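Local coordinates for protein RhCC (Rhodococcus jostii, PDB 4U5R) that probably acts as a cofactor-independent oxygenase of the tautomerase superfamily, a trimer-forming enzyme that can bind magnesium, at residues W113-G117 / L118-P122; F6-E9 / N10-T13; R79-M82 / M83-E87. The protein carries 1 engineered substitution. One frame throughout, in Å; residues are numbered along the deposited sequence.

Interaction 1. Residues W113-G117 / L118-P122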
ATOM      1  N   TRP B 113       8.985  -7.203  -9.432  1.00 10.78           N
ATOM      2  CA  TRP B 113       7.877  -6.748 -10.248  1.00 11.40           C
ATOM      3  C   TRP B 113       7.805  -7.598 -11.504  1.00 10.78           C
ATOM      4  O   TRP B 113       8.798  -7.761 -12.192  1.00 12.06           O
ATOM      5  CB  TRP B 113       8.073  -5.263 -10.578  1.00 11.03           C
ATOM      6  CG  TRP B 113       7.180  -4.713 -11.650  1.00 12.07           C
ATOM      7  CD1 TRP B 113       5.835  -4.935 -11.812  1.00 13.84           C
ATOM      8  CD2 TRP B 113       7.570  -3.839 -12.717  1.00 12.15           C
ATOM      9  NE1 TRP B 113       5.371  -4.240 -12.903  1.00 12.90           N
ATOM     10  CE2 TRP B 113       6.417  -3.563 -13.476  1.00 12.85           C
ATOM     11  CE3 TRP B 113       8.786  -3.261 -13.097  1.00 13.04           C
ATOM     12  CZ2 TRP B 113       6.443  -2.744 -14.606  1.00 15.99           C
ATOM     13  CZ3 TRP B 113       8.811  -2.449 -14.216  1.00 13.09           C
ATOM     14  CH2 TRP B 113       7.646  -2.193 -14.956  1.00 13.73           C
ATOM     15  N   ARG B 114       6.638  -8.159 -11.796  1.00 10.81           N
ATOM     16  CA  ARG B 114       6.456  -8.902 -13.029  1.00 10.99           C
ATOM     17  C   ARG B 114       5.142  -8.458 -13.639  1.00  9.98           C
ATOM     18  O   ARG B 114       4.190  -8.146 -12.919  1.00 10.95           O
ATOM     19  CB  ARG B 114       6.443 -10.422 -12.783  1.00 11.80           C
ATOM     20  CG  ARG B 114       7.691 -10.984 -12.097  1.00 11.30           C
ATOM     21  CD  ARG B 114       8.861 -10.997 -13.076  1.00 13.45           C
ATOM     22  NE  ARG B 114      10.049 -11.647 -12.534  1.00 13.71           N
ATOM     23  CZ  ARG B 114      11.051 -11.014 -11.926  1.00 15.36           C
ATOM     24  NH1 ARG B 114      11.019  -9.691 -11.746  1.00 13.82           N
ATOM     25  NH2 ARG B 114      12.090 -11.714 -11.480  1.00 13.98           N
ATOM     26  N   THR B 115       5.068  -8.433 -14.959  1.00 10.42           N
ATOM     27  CA  THR B 115       3.787  -8.203 -15.606  1.00 10.15           C
ATOM     28  C   THR B 115       3.536  -9.322 -16.621  1.00 12.32           C
ATOM     29  O   THR B 115       4.414  -9.663 -17.405  1.00 12.05           O
ATOM     30  CB  THR B 115       3.714  -6.809 -16.257  1.00 14.59           C
ATOM     31  OG1 THR B 115       2.370  -6.576 -16.726  1.00 13.96           O
ATOM     32  CG2 THR B 115       4.744  -6.660 -17.388  1.00 14.12           C
ATOM     33  N   GLN B 116       2.340  -9.905 -16.568  1.00 10.22           N
ATOM     34  CA  GLN B 116       2.001 -11.138 -17.300  1.00 11.30           C
ATOM     35  C   GLN B 116       3.054 -12.242 -17.094  1.00 13.01           C
ATOM     36  O   GLN B 116       3.335 -13.036 -18.006  1.00 13.14           O
ATOM     37  CB  GLN B 116       1.819 -10.848 -18.795  1.00 11.97           C
ATOM     38  CG  GLN B 116       0.707 -11.649 -19.475  1.00 12.26           C
ATOM     39  CD  GLN B 116      -0.698 -11.124 -19.206  1.00 12.53           C
ATOM     40  OE1 GLN B 116      -0.917 -10.260 -18.358  1.00 12.35           O
ATOM     41  NE2 GLN B 116      -1.657 -11.638 -19.953  1.00 13.06           N
ATOM     42  N   GLY B 117       3.620 -12.282 -15.892  1.00 11.46           N
ATOM     43  CA  GLY B 117       4.644 -13.245 -15.521  1.00 10.99           C
ATOM     44  C   GLY B 117       6.027 -12.954 -16.083  1.00 11.51           C
ATOM     45  O   GLY B 117       6.941 -13.750 -15.880  1.00 13.22           O
ATOM     46  N   LEU B 118       6.181 -11.830 -16.783  1.00 13.37           N
ATOM     47  CA  LEU B 118       7.437 -11.501 -17.463  1.00 12.88           C
ATOM     48  C   LEU B 118       8.250 -10.466 -16.700  1.00 12.54           C
ATOM     49  O   LEU B 118       7.690  -9.585 -16.050  1.00 12.04           O
ATOM     50  CB  LEU B 118       7.164 -10.975 -18.881  1.00 12.85           C
ATOM     51  CG  LEU B 118       6.393 -11.875 -19.850  1.00 14.53           C
ATOM     52  CD1 LEU B 118       6.070 -11.144 -21.148  1.00 17.06           C
ATOM     53  CD2 LEU B 118       7.196 -13.149 -20.122  1.00 16.93           C
ATOM     54  N   VAL B 119       9.571 -10.567 -16.816  1.00 13.76           N
ATOM     55  CA  VAL B 119      10.472  -9.526 -16.334  1.00 11.88           C
ATOM     56  C   VAL B 119      10.361  -8.326 -17.262  1.00 10.24           C
ATOM     57  O   VAL B 119      10.652  -8.441 -18.450  1.00 12.36           O
ATOM     58  CB  VAL B 119      11.938 -10.015 -16.303  1.00 12.28           C
ATOM     59  CG1 VAL B 119      12.896  -8.876 -15.928  1.00 13.85           C
ATOM     60  CG2 VAL B 119      12.095 -11.206 -15.367  1.00 12.88           C
ATOM     61  N   PRO B 120       9.924  -7.172 -16.735  1.00 11.80           N
ATOM     62  CA  PRO B 120       9.926  -5.993 -17.605  1.00 13.39           C
ATOM     63  C   PRO B 120      11.337  -5.637 -18.082  1.00 16.29           C
ATOM     64  O   PRO B 120      12.304  -5.845 -17.356  1.00 15.91           O
ATOM     65  CB  PRO B 120       9.336  -4.899 -16.703  1.00 15.74           C
ATOM     66  CG  PRO B 120       8.480  -5.669 -15.727  1.00 16.41           C
ATOM     67  CD  PRO B 120       9.285  -6.892 -15.434  1.00 12.79           C
ATOM     68  N   PRO B 121      11.452  -5.132 -19.315  1.00 12.32           N
ATOM     69  CA  PRO B 121      12.785  -4.869 -19.881  1.00 12.85           C
ATOM     70  C   PRO B 121      13.456  -3.646 -19.259  1.00 17.23           C
ATOM     71  O   PRO B 121      12.799  -2.880 -18.566  1.00 15.45           O
ATOM     72  CB  PRO B 121      12.493  -4.643 -21.369  1.00 16.30           C
ATOM     73  CG  PRO B 121      11.065  -4.243 -21.417  1.00 15.44           C
ATOM     74  CD  PRO B 121      10.388  -5.002 -20.319  1.00 12.83           C
ATOM     75  N   PRO B 122      14.769  -3.477 -19.483  1.00 18.82           N
ATOM     76  CA  PRO B 122      15.439  -2.325 -18.876  1.00 19.84           C
ATOM     77  C   PRO B 122      14.886  -0.998 -19.383  1.00 18.74           C
ATOM     78  O   PRO B 122      14.426  -0.922 -20.524  1.00 15.69           O
ATOM     79  CB  PRO B 122      16.902  -2.505 -19.307  1.00 18.99           C
ATOM     80  CG  PRO B 122      17.032  -3.958 -19.608  1.00 20.93           C
ATOM     81  CD  PRO B 122      15.717  -4.336 -20.215  1.00 20.62           C
TER
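Pro120 lies on one face of the Trp113 indole. Its CG sits 3.4 Å from the centroid of the six-membered ring of Trp113, only 4° off the ring normal, which makes this a CH-pi contact. Pro120 CB reaches the far rim of the same ring, 3.5 Å from Trp113 CZ3. The Trp113 side chain has CG anti to its backbone N (chi1 167°), and this sends the indole across to the proline. Beside this pair, Val119 CG2 rests over one face of the Arg114 guanidinium, 3.5 Å from Arg114 NE. The two side chains run alongside each other and point the same way. Arg114 NH1 donates to Trp113 O at 3.0 Å from above the carbonyl plane, and weakly to Asp111 O; the Trp113 oxygen lies almost in the guanidinium plane.

The backbone brings these groups together. Thr115 to Leu118 form a type I' turn closed by a single antiparallel bridge. Thr115 N donates to Leu118 O in the carbonyl plane (3.1 Å), and Leu118 N returns the bond to Thr115 O (2.9 Å). Gln116 and Gly117 occupy the turn with positive phi. Further out, strand 113-115 pairs antiparallel with a strand of the second subunit. Trp113 NE1 bonds Glu102 of that subunit, and Gln116 bonds its Asp100 and Trp101. The side chains of Thr115 and Leu118 touch Trp131 of helix 126-134.

The indole therefore uses its N-H for the neighbouring subunit and a face for its own chain, so one ring ties the turn to the subunit interface.

Interaction 2. Residues F6-E9 / N10-T13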
ATOM      1  N   PHE B   6      -9.295   6.612  -4.097  1.00 10.14           N
ATOM      2  CA  PHE B   6     -10.413   6.362  -3.197  1.00  9.80           C
ATOM      3  C   PHE B   6     -11.365   7.539  -3.237  1.00 10.27           C
ATOM      4  O   PHE B   6     -10.984   8.639  -2.866  1.00  9.69           O
ATOM      5  CB  PHE B   6      -9.909   6.161  -1.765  1.00 12.10           C
ATOM      6  CG  PHE B   6      -9.004   4.979  -1.588  1.00 10.29           C
ATOM      7  CD1 PHE B   6      -9.529   3.738  -1.275  1.00 14.07           C
ATOM      8  CD2 PHE B   6      -7.624   5.124  -1.674  1.00 10.86           C
ATOM      9  CE1 PHE B   6      -8.697   2.651  -1.073  1.00 15.25           C
ATOM     10  CE2 PHE B   6      -6.786   4.039  -1.484  1.00 11.09           C
ATOM     11  CZ  PHE B   6      -7.322   2.799  -1.192  1.00 14.20           C
ATOM     12  N   THR B   7     -12.597   7.316  -3.693  1.00 11.81           N
ATOM     13  CA  THR B   7     -13.579   8.395  -3.888  1.00 11.45           C
ATOM     14  C   THR B   7     -14.883   8.181  -3.125  1.00 11.99           C
ATOM     15  O   THR B   7     -15.236   7.042  -2.813  1.00 13.56           O
ATOM     16  CB  THR B   7     -13.979   8.541  -5.371  1.00 14.08           C
ATOM     17  OG1 THR B   7     -14.810   7.434  -5.744  1.00 15.45           O
ATOM     18  CG2 THR B   7     -12.759   8.587  -6.272  1.00 16.97           C
ATOM     19  N   PRO B   8     -15.622   9.269  -2.848  1.00 13.20           N
ATOM     20  CA  PRO B   8     -17.017   9.086  -2.448  1.00 14.06           C
ATOM     21  C   PRO B   8     -17.708   8.198  -3.458  1.00 14.01           C
ATOM     22  O   PRO B   8     -17.405   8.318  -4.651  1.00 17.74           O
ATOM     23  CB  PRO B   8     -17.591  10.507  -2.492  1.00 15.81           C
ATOM     24  CG  PRO B   8     -16.421  11.389  -2.254  1.00 14.25           C
ATOM     25  CD  PRO B   8     -15.234  10.692  -2.886  1.00 12.75           C
ATOM     26  N   GLU B   9     -18.598   7.323  -2.997  1.00 17.00           N
ATOM     27  CA  GLU B   9     -19.350   6.450  -3.889  1.00 21.72           C
ATOM     28  C   GLU B   9     -19.948   7.232  -5.045  1.00 18.09           C
ATOM     29  O   GLU B   9     -20.522   8.291  -4.842  1.00 16.19           O
ATOM     30  CB  GLU B   9     -20.474   5.742  -3.139  1.00 24.13           C
ATOM     31  CG  GLU B   9     -20.168   4.336  -2.702  1.00 30.76           C
ATOM     32  CD  GLU B   9     -21.430   3.587  -2.336  1.00 26.79           C
ATOM     33  OE1 GLU B   9     -22.198   4.103  -1.497  1.00 30.75           O
ATOM     34  OE2 GLU B   9     -21.667   2.499  -2.905  1.00 32.83           O
ATOM     35  N   ASN B  10     -19.782   6.702  -6.251  1.00 16.92           N
ATOM     36  CA  ASN B  10     -20.421   7.229  -7.460  1.00 17.90           C
ATOM     37  C   ASN B  10     -19.947   8.629  -7.872  1.00 17.32           C
ATOM     38  O   ASN B  10     -20.586   9.291  -8.695  1.00 17.53           O
ATOM     39  CB  ASN B  10     -21.954   7.208  -7.291  1.00 18.77           C
ATOM     40  CG  ASN B  10     -22.474   5.854  -6.817  1.00 18.24           C
ATOM     41  OD1 ASN B  10     -23.226   5.769  -5.844  1.00 20.16           O
ATOM     42  ND2 ASN B  10     -22.067   4.788  -7.493  1.00 17.98           N
ATOM     43  N   ALA B  11     -18.803   9.068  -7.348  1.00 15.53           N
ATOM     44  CA  ALA B  11     -18.247  10.364  -7.731  1.00 14.81           C
ATOM     45  C   ALA B  11     -17.955  10.443  -9.229  1.00 17.48           C
ATOM     46  O   ALA B  11     -18.190  11.481  -9.859  1.00 19.10           O
ATOM     47  CB  ALA B  11     -16.966  10.657  -6.941  1.00 16.46           C
ATOM     48  N   PHE B  12     -17.422   9.352  -9.782  1.00 12.76           N
ATOM     49  CA  PHE B  12     -17.014   9.307 -11.183  1.00 13.72           C
ATOM     50  C   PHE B  12     -17.834   8.344 -12.024  1.00 15.09           C
ATOM     51  O   PHE B  12     -18.101   7.209 -11.616  1.00 14.38           O
ATOM     52  CB  PHE B  12     -15.541   8.913 -11.298  1.00 14.65           C
ATOM     53  CG  PHE B  12     -14.591   9.902 -10.690  1.00 12.33           C
ATOM     54  CD1 PHE B  12     -14.840  11.261 -10.743  1.00 17.19           C
ATOM     55  CD2 PHE B  12     -13.422   9.461 -10.089  1.00 15.79           C
ATOM     56  CE1 PHE B  12     -13.946  12.161 -10.194  1.00 15.89           C
ATOM     57  CE2 PHE B  12     -12.525  10.355  -9.537  1.00 14.67           C
ATOM     58  CZ  PHE B  12     -12.790  11.704  -9.580  1.00 15.08           C
ATOM     59  N   THR B  13     -18.200   8.799 -13.218  1.00 14.15           N
ATOM     60  CA  THR B  13     -18.838   7.942 -14.217  1.00 16.98           C
ATOM     61  C   THR B  13     -17.791   7.062 -14.882  1.00 15.11           C
ATOM     62  O   THR B  13     -16.597   7.331 -14.764  1.00 15.61           O
ATOM     63  CB  THR B  13     -19.547   8.766 -15.309  1.00 17.72           C
ATOM     64  OG1 THR B  13     -18.571   9.524 -16.033  1.00 14.88           O
ATOM     65  CG2 THR B  13     -20.590   9.703 -14.701  1.00 17.09           C
TER
HETATM   66  O   HOH W   1     -23.575   2.833  -4.965  1.00 44.23           O
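Thr7 and Ala11 meet across a type II beta turn, Pro8 to Ala11, which leads out of strand 2-8 toward helix 14-32. The turn belongs to a beta-alpha connection of the tautomerase fold. Its closing bond runs from Ala11 N to Pro8 O at 3.1 Å. Glu9 and Asn10 are the two central residues, and Asn10 has the positive phi (66°) expected at the third position of this turn.

Thr7 does two jobs. Its OG1 stands between the backbone N and the carbonyl carbon (chi1 72°), from where it donates to Pro8 O at 3.0 Å. Ala11 N approaches that oxygen from the other face of the carbonyl plane, so Pro8 O is gripped by two donors. The same rotamer turns Thr7 CG2 toward the Phe12 ring, 3.7 Å from Phe12 CE2. The methyl comes in obliquely, and the two side chains cross at a slant. Ala11 CB packs 4.0 Å from Thr7 CB and lies loosely beside Pro8 CD, 4.4 Å away.

Phe12 has its CG anti to the carbonyl carbon (chi1 -64°), which swings the ring back toward the strand. There it also packs on Phe43 of strand 40-46 and on Leu20 of helix 14-32. Asp45 OD2 accepts a bond from Asn10 N, tying the turn to strand 40-46. Just beyond, Thr13 is the N-cap of the helix, with its OG1 bonded to Asp16 N.

The exposed tip of the turn is joined through solvent. One water donates to Glu9 OE2 at 2.8 Å and to Asn10 OD1 at 3.1 Å.

Interaction 3. Residues R79-M82 / M83-E87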
ATOM      1  N   ARG B  79      11.376  15.183  -8.944  1.00 18.61           N
ATOM      2  CA  ARG B  79      10.374  14.787  -7.955  1.00 17.30           C
ATOM      3  C   ARG B  79       9.293  15.851  -7.780  1.00 16.00           C
ATOM      4  O   ARG B  79       8.102  15.529  -7.735  1.00 16.06           O
ATOM      5  CB  ARG B  79      11.051  14.480  -6.618  1.00 17.07           C
ATOM      6  CG  ARG B  79      11.952  13.259  -6.694  1.00 16.84           C
ATOM      7  CD  ARG B  79      12.912  13.152  -5.513  1.00 20.62           C
ATOM      8  NE  ARG B  79      12.276  12.605  -4.322  1.00 20.73           N
ATOM      9  CZ  ARG B  79      12.100  11.305  -4.102  1.00 18.71           C
ATOM     10  NH1 ARG B  79      12.508  10.411  -4.999  1.00 17.53           N
ATOM     11  NH2 ARG B  79      11.509  10.900  -2.988  1.00 17.09           N
ATOM     12  N   ALA B  80       9.694  17.118  -7.702  1.00 15.79           N
ATOM     13  CA  ALA B  80       8.713  18.204  -7.611  1.00 16.12           C
ATOM     14  C   ALA B  80       7.843  18.300  -8.868  1.00 17.14           C
ATOM     15  O   ALA B  80       6.647  18.560  -8.784  1.00 17.43           O
ATOM     16  CB  ALA B  80       9.416  19.531  -7.348  1.00 18.17           C
ATOM     17  N   LEU B  81       8.450  18.081 -10.030  1.00 15.57           N
ATOM     18  CA  LEU B  81       7.736  18.135 -11.298  1.00 18.30           C
ATOM     19  C   LEU B  81       6.693  17.018 -11.399  1.00 17.86           C
ATOM     20  O   LEU B  81       5.594  17.236 -11.901  1.00 15.83           O
ATOM     21  CB  LEU B  81       8.730  18.056 -12.460  1.00 18.78           C
ATOM     22  CG  LEU B  81       8.151  18.141 -13.870  1.00 19.15           C
ATOM     23  CD1 LEU B  81       7.266  19.369 -14.026  1.00 19.56           C
ATOM     24  CD2 LEU B  81       9.286  18.169 -14.886  1.00 19.79           C
ATOM     25  N   MET B  82       7.032  15.834 -10.900  1.00 16.27           N
ATOM     26  CA  MET B  82       6.076  14.731 -10.851  1.00 13.91           C
ATOM     27  C   MET B  82       4.809  15.099 -10.066  1.00 12.47           C
ATOM     28  O   MET B  82       3.679  14.854 -10.530  1.00 12.81           O
ATOM     29  CB  MET B  82       6.723  13.489 -10.224  1.00 14.58           C
ATOM     30  CG  MET B  82       5.732  12.353  -9.952  1.00 15.90           C
ATOM     31  SD  MET B  82       5.077  11.689 -11.490  1.00 15.30           S
ATOM     32  CE  MET B  82       3.383  11.345 -11.017  1.00 15.97           C
ATOM     33  N   MET B  83       5.003  15.670  -8.878  1.00 13.87           N
ATOM     34  CA  MET B  83       3.886  16.141  -8.060  1.00 12.99           C
ATOM     35  C   MET B  83       3.118  17.240  -8.777  1.00 15.67           C
ATOM     36  O   MET B  83       1.887  17.265  -8.755  1.00 14.02           O
ATOM     37  CB  MET B  83       4.377  16.652  -6.696  1.00 12.71           C
ATOM     38  CG  MET B  83       5.178  15.627  -5.907  1.00 13.27           C
ATOM     39  SD  MET B  83       4.451  13.967  -5.875  1.00 13.49           S
ATOM     40  CE  MET B  83       2.926  14.168  -4.934  1.00 11.96           C
ATOM     41  N   THR B  84       3.844  18.143  -9.428  1.00 15.92           N
ATOM     42  CA  THR B  84       3.200  19.259 -10.108  1.00 16.22           C
ATOM     43  C   THR B  84       2.325  18.750 -11.248  1.00 13.14           C
ATOM     44  O   THR B  84       1.166  19.139 -11.380  1.00 14.95           O
ATOM     45  CB  THR B  84       4.243  20.269 -10.637  1.00 15.08           C
ATOM     46  OG1 THR B  84       4.946  20.839  -9.525  1.00 18.80           O
ATOM     47  CG2 THR B  84       3.566  21.382 -11.428  1.00 23.67           C
ATOM     48  N   VAL B  85       2.867  17.849 -12.056  1.00 14.04           N
ATOM     49  CA  VAL B  85       2.112  17.328 -13.185  1.00 14.22           C
ATOM     50  C   VAL B  85       0.929  16.445 -12.741  1.00 15.80           C
ATOM     51  O   VAL B  85      -0.154  16.501 -13.326  1.00 15.87           O
ATOM     52  CB  VAL B  85       3.037  16.545 -14.132  1.00 16.32           C
ATOM     53  CG1 VAL B  85       2.238  15.937 -15.262  1.00 17.56           C
ATOM     54  CG2 VAL B  85       4.100  17.480 -14.694  1.00 18.95           C
ATOM     55  N   ALA B  86       1.125  15.653 -11.693  1.00 13.98           N
ATOM     56  CA  ALA B  86       0.044  14.845 -11.139  1.00 12.58           C
ATOM     57  C   ALA B  86      -1.146  15.718 -10.737  1.00 12.04           C
ATOM     58  O   ALA B  86      -2.279  15.401 -11.071  1.00 11.95           O
ATOM     59  CB  ALA B  86       0.535  14.050  -9.943  1.00 15.18           C
ATOM     60  N   GLU B  87      -0.881  16.819 -10.038  1.00 15.08           N
ATOM     61  CA  GLU B  87      -1.963  17.692  -9.588  1.00 13.67           C
ATOM     62  C   GLU B  87      -2.642  18.353 -10.777  1.00 14.54           C
ATOM     63  O   GLU B  87      -3.858  18.555 -10.778  1.00 14.64           O
ATOM     64  CB  GLU B  87      -1.448  18.759  -8.609  1.00 12.15           C
ATOM     65  CG  GLU B  87      -0.930  18.207  -7.289  1.00 14.87           C
ATOM     66  CD  GLU B  87      -2.027  17.715  -6.359  1.00 12.53           C
ATOM     67  OE1 GLU B  87      -3.229  17.880  -6.678  1.00 15.36           O
ATOM     68  OE2 GLU B  87      -1.670  17.152  -5.301  1.00 16.44           O
TER
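Leu81 and Val85 pack one turn apart on helix 76-90, and the backbone between them is closed by an i to i+4 bond. Val85 N donates to Leu81 O at 2.8 Å, with the hydrogen nearly in line (166°). Thr84 N gives the same kind of bond to Ala80 O, and Ala86 N to Met82 O, both at 2.9 Å. The first bond of the series, from Met83 N to Arg79 O, is weak at 3.3 Å. Thr84 OG1 also lies 2.9 Å from Ala80 O.

The side chains pack along the same i to i+4 spacing. Leu81 CD1 comes to 3.7 Å from Val85 CG2, and the two branches cross. Val85 CG2 stands beside its own backbone N, which turns it back toward Leu81. Met82 has a chain bent at chi2 and chi3; the bends carry CE over to Ala86 CB, 4.1 Å away.

The polar ends are satisfied outside this stretch. Arg79 NE forms a salt bridge with Asp111 of the third subunit, and Arg79 NH1 donates to Met73 O. Glu87 OE1 accepts a bond from Trp101 NE1. The Arg79 side chain lies about 9 Å from that of Ala106, the engineered residue at a magnesium site that is empty in this chain.

The helix is the middle of the beta-alpha-beta unit formed with strands 61-68 and 100-107. Met82 and Met83 face Ile105 on strand 100-107. Leu81 and Val85 meet Tyr31 of helix 14-32, so this helix packs against both the sheet and its neighbour helix.

Overall arrangement
The three contacts are local and lie in series along the chain, without touching. Interactions 1 and 2 are about 31 Å apart between centres, on opposite sides of the chain's centre. Both are built round beta turns, but interaction 2 runs from buried Thr7 and Phe12 to an exposed, water-bridged tip, whereas interaction 1 works at a subunit boundary. Interaction 3, the nearest of the three to the chain's centre, is a regular helix whose apolar side chains divide between strand 100-107 and helix 14-32. Interactions 1 and 3 come together between subunits: Arg114 packs on Glu87 of the second subunit.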